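PDB 3OO8: ABC transporter binding protein AcbH from Actinoplanes, which serves as the extracellular solute receptor of an ABC transporter and binds beta-D-galactopyranose with exclusive preference. Local coordinates for residues G26-D38 with N311-G323. The protein carries 2 engineered substitutions. Numbering follows the deposited sequence.
Sequences GNGPITFGSNYSD and NAAAAKKVLQYIG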
ATOM      1  N   GLY A  26      -2.110  20.968 -29.766  1.00 41.25           N
ATOM      2  CA  GLY A  26      -1.673  19.698 -29.108  1.00 41.31           C
ATOM      3  C   GLY A  26      -0.777  19.911 -27.896  1.00 40.23           C
ATOM      4  O   GLY A  26      -0.319  18.946 -27.279  1.00 40.83           O
ATOM      5  N   ASN A  27      -0.512  21.171 -27.558  1.00 39.55           N
ATOM      6  CA  ASN A  27       0.347  21.489 -26.400  1.00 37.98           C
ATOM      7  C   ASN A  27      -0.244  22.582 -25.510  1.00 36.88           C
ATOM      8  O   ASN A  27       0.499  23.190 -24.733  1.00 37.30           O
ATOM      9  CB  ASN A  27       1.749  21.961 -26.841  1.00 36.00           C
ATOM     10  CG  ASN A  27       2.518  20.913 -27.631  1.00 37.38           C
ATOM     11  OD1 ASN A  27       2.573  20.962 -28.862  1.00 43.59           O
ATOM     12  ND2 ASN A  27       3.135  19.975 -26.931  1.00 32.20           N
ATOM     13  N   GLY A  28      -1.550  22.844 -25.648  1.00 34.83           N
ATOM     14  CA  GLY A  28      -2.234  23.951 -24.950  1.00 30.90           C
ATOM     15  C   GLY A  28      -2.356  23.679 -23.466  1.00 26.75           C
ATOM     16  O   GLY A  28      -2.257  22.517 -23.063  1.00 30.79           O
ATOM     17  N   PRO A  29      -2.571  24.722 -22.646  1.00 24.10           N
ATOM     18  CA  PRO A  29      -2.595  24.527 -21.168  1.00 23.55           C
ATOM     19  C   PRO A  29      -3.586  23.461 -20.712  1.00 20.33           C
ATOM     20  O   PRO A  29      -4.763  23.504 -21.091  1.00 20.60           O
ATOM     21  CB  PRO A  29      -3.042  25.880 -20.613  1.00 25.66           C
ATOM     22  CG  PRO A  29      -2.820  26.861 -21.707  1.00 26.68           C
ATOM     23  CD  PRO A  29      -2.801  26.126 -23.034  1.00 27.64           C
ATOM     24  N   ILE A  30      -3.111  22.515 -19.907  1.00 14.16           N
ATOM     25  CA  ILE A  30      -4.017  21.566 -19.255  1.00 12.15           C
ATOM     26  C   ILE A  30      -4.347  21.976 -17.829  1.00 13.25           C
ATOM     27  O   ILE A  30      -3.620  22.747 -17.228  1.00 14.84           O
ATOM     28  CB  ILE A  30      -3.454  20.122 -19.285  1.00 13.31           C
ATOM     29  CG1 ILE A  30      -2.211  19.978 -18.405  1.00 11.68           C
ATOM     30  CG2 ILE A  30      -3.146  19.702 -20.713  1.00 15.44           C
ATOM     31  CD1 ILE A  30      -1.886  18.518 -17.979  1.00 13.27           C
ATOM     32  N   THR A  31      -5.449  21.458 -17.287  1.00 11.63           N
ATOM     33  CA  THR A  31      -5.700  21.579 -15.865  1.00  9.82           C
ATOM     34  C   THR A  31      -5.415  20.240 -15.189  1.00 10.55           C
ATOM     35  O   THR A  31      -5.494  19.181 -15.809  1.00 12.31           O
ATOM     36  CB  THR A  31      -7.142  22.027 -15.582  1.00 12.46           C
ATOM     37  OG1 THR A  31      -8.061  21.154 -16.256  1.00 16.44           O
ATOM     38  CG2 THR A  31      -7.324  23.476 -16.081  1.00 12.01           C
ATOM     39  N   PHE A  32      -5.101  20.307 -13.899  1.00 12.06           N
ATOM     40  CA  PHE A  32      -4.707  19.114 -13.170  1.00 12.92           C
ATOM     41  C   PHE A  32      -5.427  19.106 -11.836  1.00 13.66           C
ATOM     42  O   PHE A  32      -5.227  19.989 -11.009  1.00 14.65           O
ATOM     43  CB  PHE A  32      -3.189  19.115 -12.907  1.00 11.97           C
ATOM     44  CG  PHE A  32      -2.581  17.748 -12.934  1.00 11.54           C
ATOM     45  CD1 PHE A  32      -1.471  17.495 -13.717  1.00  9.15           C
ATOM     46  CD2 PHE A  32      -3.101  16.725 -12.138  1.00 10.61           C
ATOM     47  CE1 PHE A  32      -0.906  16.226 -13.760  1.00  7.96           C
ATOM     48  CE2 PHE A  32      -2.527  15.443 -12.168  1.00 11.49           C
ATOM     49  CZ  PHE A  32      -1.430  15.200 -13.011  1.00 11.00           C
ATOM     50  N   GLY A  33      -6.270  18.101 -11.626  1.00 11.49           N
ATOM     51  CA  GLY A  33      -6.973  17.960 -10.355  1.00 11.74           C
ATOM     52  C   GLY A  33      -6.049  17.274  -9.386  1.00 12.57           C
ATOM     53  O   GLY A  33      -5.610  16.145  -9.643  1.00 12.99           O
ATOM     54  N   SER A  34      -5.734  17.953  -8.284  1.00 12.97           N
ATOM     55  CA  SER A  34      -4.787  17.440  -7.324  1.00 12.80           C
ATOM     56  C   SER A  34      -5.290  17.345  -5.889  1.00 12.89           C
ATOM     57  O   SER A  34      -5.788  18.321  -5.336  1.00 14.83           O
ATOM     58  CB  SER A  34      -3.506  18.291  -7.359  1.00 12.60           C
ATOM     59  OG  SER A  34      -2.614  17.921  -6.318  1.00 12.38           O
ATOM     60  N   ASN A  35      -5.126  16.173  -5.293  1.00 12.04           N
ATOM     61  CA  ASN A  35      -5.436  15.935  -3.889  1.00 12.54           C
ATOM     62  C   ASN A  35      -4.215  16.156  -2.999  1.00 11.61           C
ATOM     63  O   ASN A  35      -4.230  15.826  -1.806  1.00 13.37           O
ATOM     64  CB  ASN A  35      -6.042  14.529  -3.730  1.00 13.07           C
ATOM     65  CG  ASN A  35      -5.035  13.417  -4.061  1.00 10.71           C
ATOM     66  OD1 ASN A  35      -3.855  13.696  -4.216  1.00 14.16           O
ATOM     67  ND2 ASN A  35      -5.490  12.157  -4.106  1.00 15.15           N
ATOM     68  N   TYR A  36      -3.134  16.725  -3.534  1.00 14.30           N
ATOM     69  CA  TYR A  36      -1.967  17.014  -2.692  1.00 12.79           C
ATOM     70  C   TYR A  36      -2.198  18.349  -1.984  1.00 14.13           C
ATOM     71  O   TYR A  36      -1.739  19.396  -2.433  1.00 13.59           O
ATOM     72  CB  TYR A  36      -0.662  17.052  -3.493  1.00 12.14           C
ATOM     73  CG  TYR A  36      -0.225  15.717  -4.071  1.00 10.74           C
ATOM     74  CD1 TYR A  36       0.021  14.637  -3.251  1.00 13.22           C
ATOM     75  CD2 TYR A  36      -0.026  15.567  -5.454  1.00 10.92           C
ATOM     76  CE1 TYR A  36       0.428  13.433  -3.760  1.00 11.85           C
ATOM     77  CE2 TYR A  36       0.403  14.346  -5.991  1.00 12.17           C
ATOM     78  CZ  TYR A  36       0.612  13.289  -5.134  1.00 11.36           C
ATOM     79  OH  TYR A  36       1.033  12.070  -5.600  1.00 11.95           O
ATOM     80  N   SER A  37      -2.908  18.300  -0.867  1.00 15.06           N
ATOM     81  CA  SER A  37      -3.253  19.541  -0.170  1.00 15.39           C
ATOM     82  C   SER A  37      -2.307  19.816   1.009  1.00 17.41           C
ATOM     83  O   SER A  37      -2.162  20.967   1.416  1.00 19.44           O
ATOM     84  CB  SER A  37      -4.731  19.514   0.272  1.00 16.46           C
ATOM     85  OG  SER A  37      -4.988  18.450   1.181  1.00 16.08           O
ATOM     86  N   ASP A  38      -1.645  18.792   1.543  1.00 16.06           N
ATOM     87  CA  ASP A  38      -0.647  19.009   2.613  1.00 18.45           C
ATOM     88  C   ASP A  38       0.519  19.847   2.066  1.00 20.38           C
ATOM     89  O   ASP A  38       0.870  19.770   0.878  1.00 18.44           O
ATOM     90  CB  ASP A  38      -0.116  17.700   3.206  1.00 17.45           C
ATOM     91  CG  ASP A  38      -1.140  16.953   4.039  1.00 21.95           C
ATOM     92  OD1 ASP A  38      -2.194  17.517   4.390  1.00 25.40           O
ATOM     93  OD2 ASP A  38      -0.874  15.773   4.327  1.00 25.75           O
ATOM     94  N   ASN A 311      -8.563  18.460 -23.538  1.00 18.07           N
ATOM     95  CA  ASN A 311      -7.188  18.495 -23.996  1.00 17.30           C
ATOM     96  C   ASN A 311      -6.408  17.209 -23.725  1.00 16.97           C
ATOM     97  O   ASN A 311      -5.299  17.227 -23.172  1.00 17.43           O
ATOM     98  CB  ASN A 311      -6.471  19.736 -23.450  1.00 18.40           C
ATOM     99  CG  ASN A 311      -5.344  20.180 -24.348  1.00 22.73           C
ATOM    100  OD1 ASN A 311      -5.080  19.553 -25.377  1.00 30.75           O
ATOM    101  ND2 ASN A 311      -4.648  21.235 -23.951  1.00 27.50           N
ATOM    102  N   ALA A 312      -6.977  16.077 -24.130  1.00 16.27           N
ATOM    103  CA  ALA A 312      -6.361  14.769 -23.878  1.00 14.76           C
ATOM    104  C   ALA A 312      -4.973  14.598 -24.459  1.00 15.81           C
ATOM    105  O   ALA A 312      -4.118  13.966 -23.843  1.00 14.61           O
ATOM    106  CB  ALA A 312      -7.293  13.620 -24.354  1.00 14.69           C
ATOM    107  N   ALA A 313      -4.747  15.113 -25.669  1.00 14.08           N
ATOM    108  CA  ALA A 313      -3.447  14.942 -26.312  1.00 17.56           C
ATOM    109  C   ALA A 313      -2.324  15.545 -25.478  1.00 17.11           C
ATOM    110  O   ALA A 313      -1.271  14.913 -25.294  1.00 17.46           O
ATOM    111  CB  ALA A 313      -3.461  15.560 -27.725  1.00 16.15           C
ATOM    112  N   ALA A 314      -2.561  16.757 -24.975  1.00 16.93           N
ATOM    113  CA  ALA A 314      -1.555  17.450 -24.177  1.00 15.29           C
ATOM    114  C   ALA A 314      -1.407  16.737 -22.841  1.00 14.08           C
ATOM    115  O   ALA A 314      -0.295  16.617 -22.297  1.00 14.69           O
ATOM    116  CB  ALA A 314      -1.932  18.924 -23.972  1.00 16.71           C
ATOM    117  N   ALA A 315      -2.533  16.236 -22.334  1.00 11.16           N
ATOM    118  CA  ALA A 315      -2.506  15.536 -21.010  1.00 11.01           C
ATOM    119  C   ALA A 315      -1.638  14.285 -21.126  1.00 12.02           C
ATOM    120  O   ALA A 315      -0.886  13.930 -20.216  1.00 12.67           O
ATOM    121  CB  ALA A 315      -3.930  15.161 -20.572  1.00 11.55           C
ATOM    122  N   LYS A 316      -1.734  13.602 -22.259  1.00 11.48           N
ATOM    123  CA  LYS A 316      -0.925  12.411 -22.464  1.00 11.81           C
ATOM    124  C   LYS A 316       0.564  12.725 -22.500  1.00 11.49           C
ATOM    125  O   LYS A 316       1.362  11.923 -22.053  1.00 13.71           O
ATOM    126  CB  LYS A 316      -1.368  11.668 -23.734  1.00 11.08           C
ATOM    127  CG  LYS A 316      -2.671  10.922 -23.558  1.00 10.24           C
ATOM    128  CD  LYS A 316      -3.158  10.339 -24.904  1.00 13.30           C
ATOM    129  CE  LYS A 316      -4.439   9.554 -24.728  1.00 15.82           C
ATOM    130  NZ  LYS A 316      -4.917   9.066 -26.088  1.00 17.42           N
ATOM    131  N   LYS A 317       0.952  13.894 -23.011  1.00 14.28           N
ATOM    132  CA  LYS A 317       2.377  14.232 -23.034  1.00 13.47           C
ATOM    133  C   LYS A 317       2.877  14.419 -21.617  1.00 13.03           C
ATOM    134  O   LYS A 317       3.984  14.011 -21.292  1.00 12.86           O
ATOM    135  CB  LYS A 317       2.653  15.529 -23.810  1.00 14.93           C
ATOM    136  CG  LYS A 317       2.404  15.429 -25.314  1.00 20.57           C
ATOM    137  CD  LYS A 317       3.014  16.647 -26.037  1.00 32.32           C
ATOM    138  CE  LYS A 317       4.540  16.715 -25.861  1.00 38.55           C
ATOM    139  NZ  LYS A 317       5.240  17.780 -26.665  1.00 44.58           N
ATOM    140  N   VAL A 318       2.028  15.019 -20.785  1.00 10.32           N
ATOM    141  CA  VAL A 318       2.383  15.258 -19.382  1.00 10.09           C
ATOM    142  C   VAL A 318       2.486  13.900 -18.676  1.00 11.65           C
ATOM    143  O   VAL A 318       3.402  13.668 -17.881  1.00 10.92           O
ATOM    144  CB  VAL A 318       1.437  16.260 -18.688  1.00  8.59           C
ATOM    145  CG1 VAL A 318       1.781  16.365 -17.183  1.00  9.07           C
ATOM    146  CG2 VAL A 318       1.599  17.658 -19.293  1.00 11.74           C
ATOM    147  N   LEU A 319       1.550  12.989 -18.943  1.00 10.49           N
ATOM    148  CA  LEU A 319       1.666  11.651 -18.356  1.00 10.52           C
ATOM    149  C   LEU A 319       2.955  10.934 -18.765  1.00 11.66           C
ATOM    150  O   LEU A 319       3.553  10.227 -17.960  1.00 11.82           O
ATOM    151  CB  LEU A 319       0.454  10.791 -18.720  1.00 11.36           C
ATOM    152  CG  LEU A 319      -0.884  11.100 -18.034  1.00  9.93           C
ATOM    153  CD1 LEU A 319      -2.020  10.227 -18.622  1.00 12.27           C
ATOM    154  CD2 LEU A 319      -0.840  10.944 -16.491  1.00 12.63           C
ATOM    155  N   GLN A 320       3.356  11.053 -20.035  1.00 12.15           N
ATOM    156  CA  GLN A 320       4.618  10.464 -20.470  1.00 12.88           C
ATOM    157  C   GLN A 320       5.780  10.970 -19.633  1.00 13.47           C
ATOM    158  O   GLN A 320       6.648  10.191 -19.264  1.00 14.23           O
ATOM    159  CB  GLN A 320       4.854  10.732 -21.959  1.00 13.43           C
ATOM    160  CG  GLN A 320       3.891   9.941 -22.765  1.00 17.26           C
ATOM    161  CD  GLN A 320       3.930  10.250 -24.258  1.00 24.35           C
ATOM    162  OE1 GLN A 320       4.798  10.975 -24.731  1.00 27.73           O
ATOM    163  NE2 GLN A 320       2.993   9.682 -25.001  1.00 24.83           N
ATOM    164  N   TYR A 321       5.786  12.262 -19.335  1.00 11.75           N
ATOM    165  CA  TYR A 321       6.825  12.842 -18.486  1.00 11.73           C
ATOM    166  C   TYR A 321       6.750  12.292 -17.070  1.00 11.84           C
ATOM    167  O   TYR A 321       7.788  11.973 -16.441  1.00 11.44           O
ATOM    168  CB  TYR A 321       6.740  14.381 -18.507  1.00 11.90           C
ATOM    169  CG  TYR A 321       7.675  14.990 -17.480  1.00 10.56           C
ATOM    170  CD1 TYR A 321       9.017  15.224 -17.793  1.00 15.07           C
ATOM    171  CD2 TYR A 321       7.246  15.236 -16.200  1.00 14.05           C
ATOM    172  CE1 TYR A 321       9.881  15.702 -16.839  1.00 21.23           C
ATOM    173  CE2 TYR A 321       8.088  15.736 -15.270  1.00 20.03           C
ATOM    174  CZ  TYR A 321       9.390  15.946 -15.578  1.00 18.14           C
ATOM    175  OH  TYR A 321      10.199  16.439 -14.571  1.00 28.83           O
ATOM    176  N   ILE A 322       5.532  12.173 -16.553  1.00  9.21           N
ATOM    177  CA  ILE A 322       5.371  11.684 -15.188  1.00  9.72           C
ATOM    178  C   ILE A 322       5.898  10.244 -15.072  1.00  9.80           C
ATOM    179  O   ILE A 322       6.399   9.837 -14.007  1.00 11.01           O
ATOM    180  CB  ILE A 322       3.871  11.790 -14.766  1.00  9.61           C
ATOM    181  CG1 ILE A 322       3.517  13.266 -14.524  1.00 11.76           C
ATOM    182  CG2 ILE A 322       3.568  10.904 -13.538  1.00 10.99           C
ATOM    183  CD1 ILE A 322       2.030  13.533 -14.163  1.00  9.59           C
ATOM    184  N   GLY A 323       5.737   9.473 -16.137  1.00 10.32           N
ATOM    185  CA  GLY A 323       6.193   8.062 -16.141  1.00 10.91           C
ATOM    186  C   GLY A 323       7.672   7.927 -16.425  1.00 10.93           C
ATOM    187  O   GLY A 323       8.062   7.069 -17.231  1.00 12.78           O
TER
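Ile30 fills the angle between strand 30-34 and helix 312-322 by sending its two branches to successive turns of the helix. Its CG2 methyl lies 3.6 Å from Ala314 CB, while CD1 meets Val318 CG2 tip to tip at 3.8 Å. With chi1 at 68°, CG1 sits between the backbone N and the carbonyl carbon, and the extended chi2 (159°) carries CD1 on to Val318. Two residues along, Phe32 offers a ring edge: Ile322 CD1 approaches near the ring plane, 4.0 Å from Phe32 CE1, and Val318 CG1 lies beside the same edge. Phe45 of helix 39-56 meets Phe32 edge-to-face, and Leu85 of strand 85-89 touches Ile30, Phe32 and Ala315.

Beside the first modelled residues, Gly28 O faces Asn311 ND2 at 2.9 Å, and the Asn311 side chain reaches it from the N-cap position of the helix. The Lys317 chain, bent at chi3, packs past Gly26, its CD 4.2 Å from Gly26 O; its ammonium is hydrogen-bonded to Thr56 O.

The axes of strand 30-34 and helix 312-322 come within 8.9 Å and cross at -60°. Strand 30-34 pairs in parallel with strands 60-64 and 85-89, and helix 312-322 packs against this sheet as a late chain return to the N-terminal strand, an arrangement characteristic of the alpha/beta lobe of a class 2 solute-binding protein.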